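Local coordinates for protein probable tRNA pseudouridine synthase D (Methanosarcina mazei, PDB 1Z2Z) that probably converts uridine 13 of transfer RNAs into pseudouridine, acting as a tRNA pseudouridine synthase, at residues A197-I202 and L224-G229. Residues are numbered along the deposited sequence; the frame is centred on the assembly and turned at random.
Sequences AALLYI and LDFKEG
Leu199 and Leu224 meet methyl to methyl where helix 194-202 packs against the N-capped start of helix 226-232, inside the TRUD family region and away from the predicted catalytic aspartate. CD2 of Leu199 lies 3.4 Å from CD2 of Leu224, and the two side chains cross at about a right angle. That same Leu224 methyl also sits beside CG and CD1 of Leu199, so one methyl is set against the whole forked end of its partner. Leu224 reaches it with CG anti to its carbonyl carbon (chi1 -63°), while its backbone, at positive phi, leaves helix 213-223 and turns into the next one. Phe226 adds the second apolar touch: CD1 of Leu199 approaches the ring at its edge, near the ring plane, 4.4 Å from CZ. One face of that ring is taken by the chain's own backbone, with Leu224 O 3.3 Å above the ring centre. No hydrogen bond joins the two segments; the contact is purely apolar and modest in area. Ile202, one turn on from Leu199, directs its CB toward the Phe226 side and is partly covered there. Beyond the pair, Phe226 also touches Met244 of helix 238-249, and Leu199 packs on Tyr254. Asp225, at the N-cap, closes the first turn of the helix that carries Phe226, and its OD1 also has a long, weak salt bridge to Lys227 NZ. Glu228 N donates to Asp225 OD1 at 3.0 Å, coming from above the carboxylate plane.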
loop_
_atom_site.group_PDB
_atom_site.type_symbol
_atom_site.label_atom_id
_atom_site.label_comp_id
_atom_site.label_asym_id
_atom_site.label_seq_id
_atom_site.Cartn_x
_atom_site.Cartn_y
_atom_site.Cartn_z
ATOM N N ALA A 197 4.915 16.586 16.180
ATOM C CA ALA A 197 4.889 16.167 14.781
ATOM C C ALA A 197 6.290 16.182 14.176
ATOM O O ALA A 197 6.626 15.340 13.341
ATOM C CB ALA A 197 3.966 17.073 13.974
ATOM N N ALA A 198 7.105 17.145 14.597
ATOM C CA ALA A 198 8.463 17.253 14.090
ATOM C C ALA A 198 9.365 16.234 14.767
ATOM O O ALA A 198 10.200 15.608 14.118
ATOM C CB ALA A 198 8.996 18.653 14.317
ATOM N N LEU A 199 9.196 16.067 16.072
ATOM C CA LEU A 199 10.009 15.114 16.818
ATOM C C LEU A 199 9.708 13.670 16.435
ATOM O O LEU A 199 10.615 12.845 16.359
ATOM C CB LEU A 199 9.798 15.305 18.322
ATOM C CG LEU A 199 10.901 16.040 19.096
ATOM C CD1 LEU A 199 11.234 17.377 18.436
ATOM C CD2 LEU A 199 10.434 16.242 20.529
ATOM N N LEU A 200 8.438 13.365 16.193
ATOM C CA LEU A 200 8.042 12.014 15.815
ATOM C C LEU A 200 8.707 11.568 14.518
ATOM O O LEU A 200 8.842 10.372 14.266
ATOM C CB LEU A 200 6.522 11.932 15.652
ATOM C CG LEU A 200 5.649 11.996 16.909
ATOM C CD1 LEU A 200 4.187 12.120 16.512
ATOM C CD2 LEU A 200 5.874 10.753 17.752
ATOM N N TYR A 201 9.116 12.529 13.693
ATOM C CA TYR A 201 9.752 12.230 12.411
ATOM C C TYR A 201 11.268 12.323 12.534
ATOM O O TYR A 201 12.001 11.484 12.015
ATOM C CB TYR A 201 9.258 13.210 11.336
ATOM C CG TYR A 201 9.688 12.858 9.928
ATOM C CD1 TYR A 201 9.006 11.893 9.189
ATOM C CD2 TYR A 201 10.808 13.452 9.354
ATOM C CE1 TYR A 201 9.434 11.524 7.915
ATOM C CE2 TYR A 201 11.244 13.087 8.083
ATOM C CZ TYR A 201 10.556 12.120 7.371
ATOM O OH TYR A 201 11.013 11.729 6.134
ATOM N N ILE A 202 11.737 13.353 13.224
ATOM C CA ILE A 202 13.166 13.536 13.411
ATOM C C ILE A 202 13.734 12.388 14.249
ATOM O O ILE A 202 14.724 11.763 13.864
ATOM C CB ILE A 202 13.445 14.871 14.111
ATOM C CG1 ILE A 202 12.935 16.018 13.227
ATOM C CG2 ILE A 202 14.928 14.987 14.421
ATOM C CD1 ILE A 202 12.862 17.366 13.918
ATOM N N LEU A 224 16.922 16.366 22.652
ATOM C CA LEU A 224 16.631 17.366 21.628
ATOM C C LEU A 224 17.900 18.051 21.129
ATOM O O LEU A 224 17.844 19.155 20.589
ATOM C CB LEU A 224 15.651 18.415 22.170
ATOM C CG LEU A 224 14.251 17.934 22.581
ATOM C CD1 LEU A 224 13.438 19.097 23.113
ATOM C CD2 LEU A 224 13.559 17.306 21.392
ATOM N N ASP A 225 19.039 17.388 21.314
ATOM C CA ASP A 225 20.332 17.906 20.871
ATOM C C ASP A 225 20.508 17.591 19.376
ATOM O O ASP A 225 21.168 16.617 19.012
ATOM C CB ASP A 225 21.449 17.261 21.712
ATOM C CG ASP A 225 22.851 17.639 21.244
ATOM O OD1 ASP A 225 22.985 18.467 20.315
ATOM O OD2 ASP A 225 23.823 17.095 21.820
ATOM N N PHE A 226 19.908 18.420 18.519
ATOM C CA PHE A 226 19.966 18.238 17.065
ATOM C C PHE A 226 21.375 18.388 16.507
ATOM O O PHE A 226 21.675 17.906 15.412
ATOM C CB PHE A 226 19.033 19.233 16.375
ATOM C CG PHE A 226 17.661 19.281 16.971
ATOM C CD1 PHE A 226 16.877 18.134 17.033
ATOM C CD2 PHE A 226 17.171 20.458 17.524
ATOM C CE1 PHE A 226 15.621 18.158 17.627
ATOM C CE2 PHE A 226 15.915 20.495 18.121
ATOM C CZ PHE A 226 15.140 19.339 18.180
ATOM N N LYS A 227 22.233 19.060 17.269
ATOM C CA LYS A 227 23.621 19.278 16.879
ATOM C C LYS A 227 24.323 17.927 16.816
ATOM O O LYS A 227 25.081 17.645 15.882
ATOM C CB LYS A 227 24.316 20.193 17.900
ATOM C CG LYS A 227 23.629 21.549 18.086
ATOM C CD LYS A 227 24.385 22.503 19.025
ATOM C CE LYS A 227 24.411 22.037 20.484
ATOM N NZ LYS A 227 25.331 20.884 20.719
ATOM N N GLU A 228 24.059 17.096 17.821
ATOM C CA GLU A 228 24.642 15.759 17.901
ATOM C C GLU A 228 23.981 14.877 16.848
ATOM O O GLU A 228 24.650 14.099 16.168
ATOM C CB GLU A 228 24.411 15.165 19.299
ATOM C CG GLU A 228 25.047 13.797 19.526
ATOM C CD GLU A 228 26.565 13.842 19.537
ATOM O OE1 GLU A 228 27.194 12.761 19.492
ATOM O OE2 GLU A 228 27.136 14.954 19.597
ATOM N N GLY A 229 22.662 15.017 16.721
ATOM C CA GLY A 229 21.910 14.241 15.754
ATOM C C GLY A 229 22.443 14.391 14.345
ATOM O O GLY A 229 22.466 13.430 13.576
#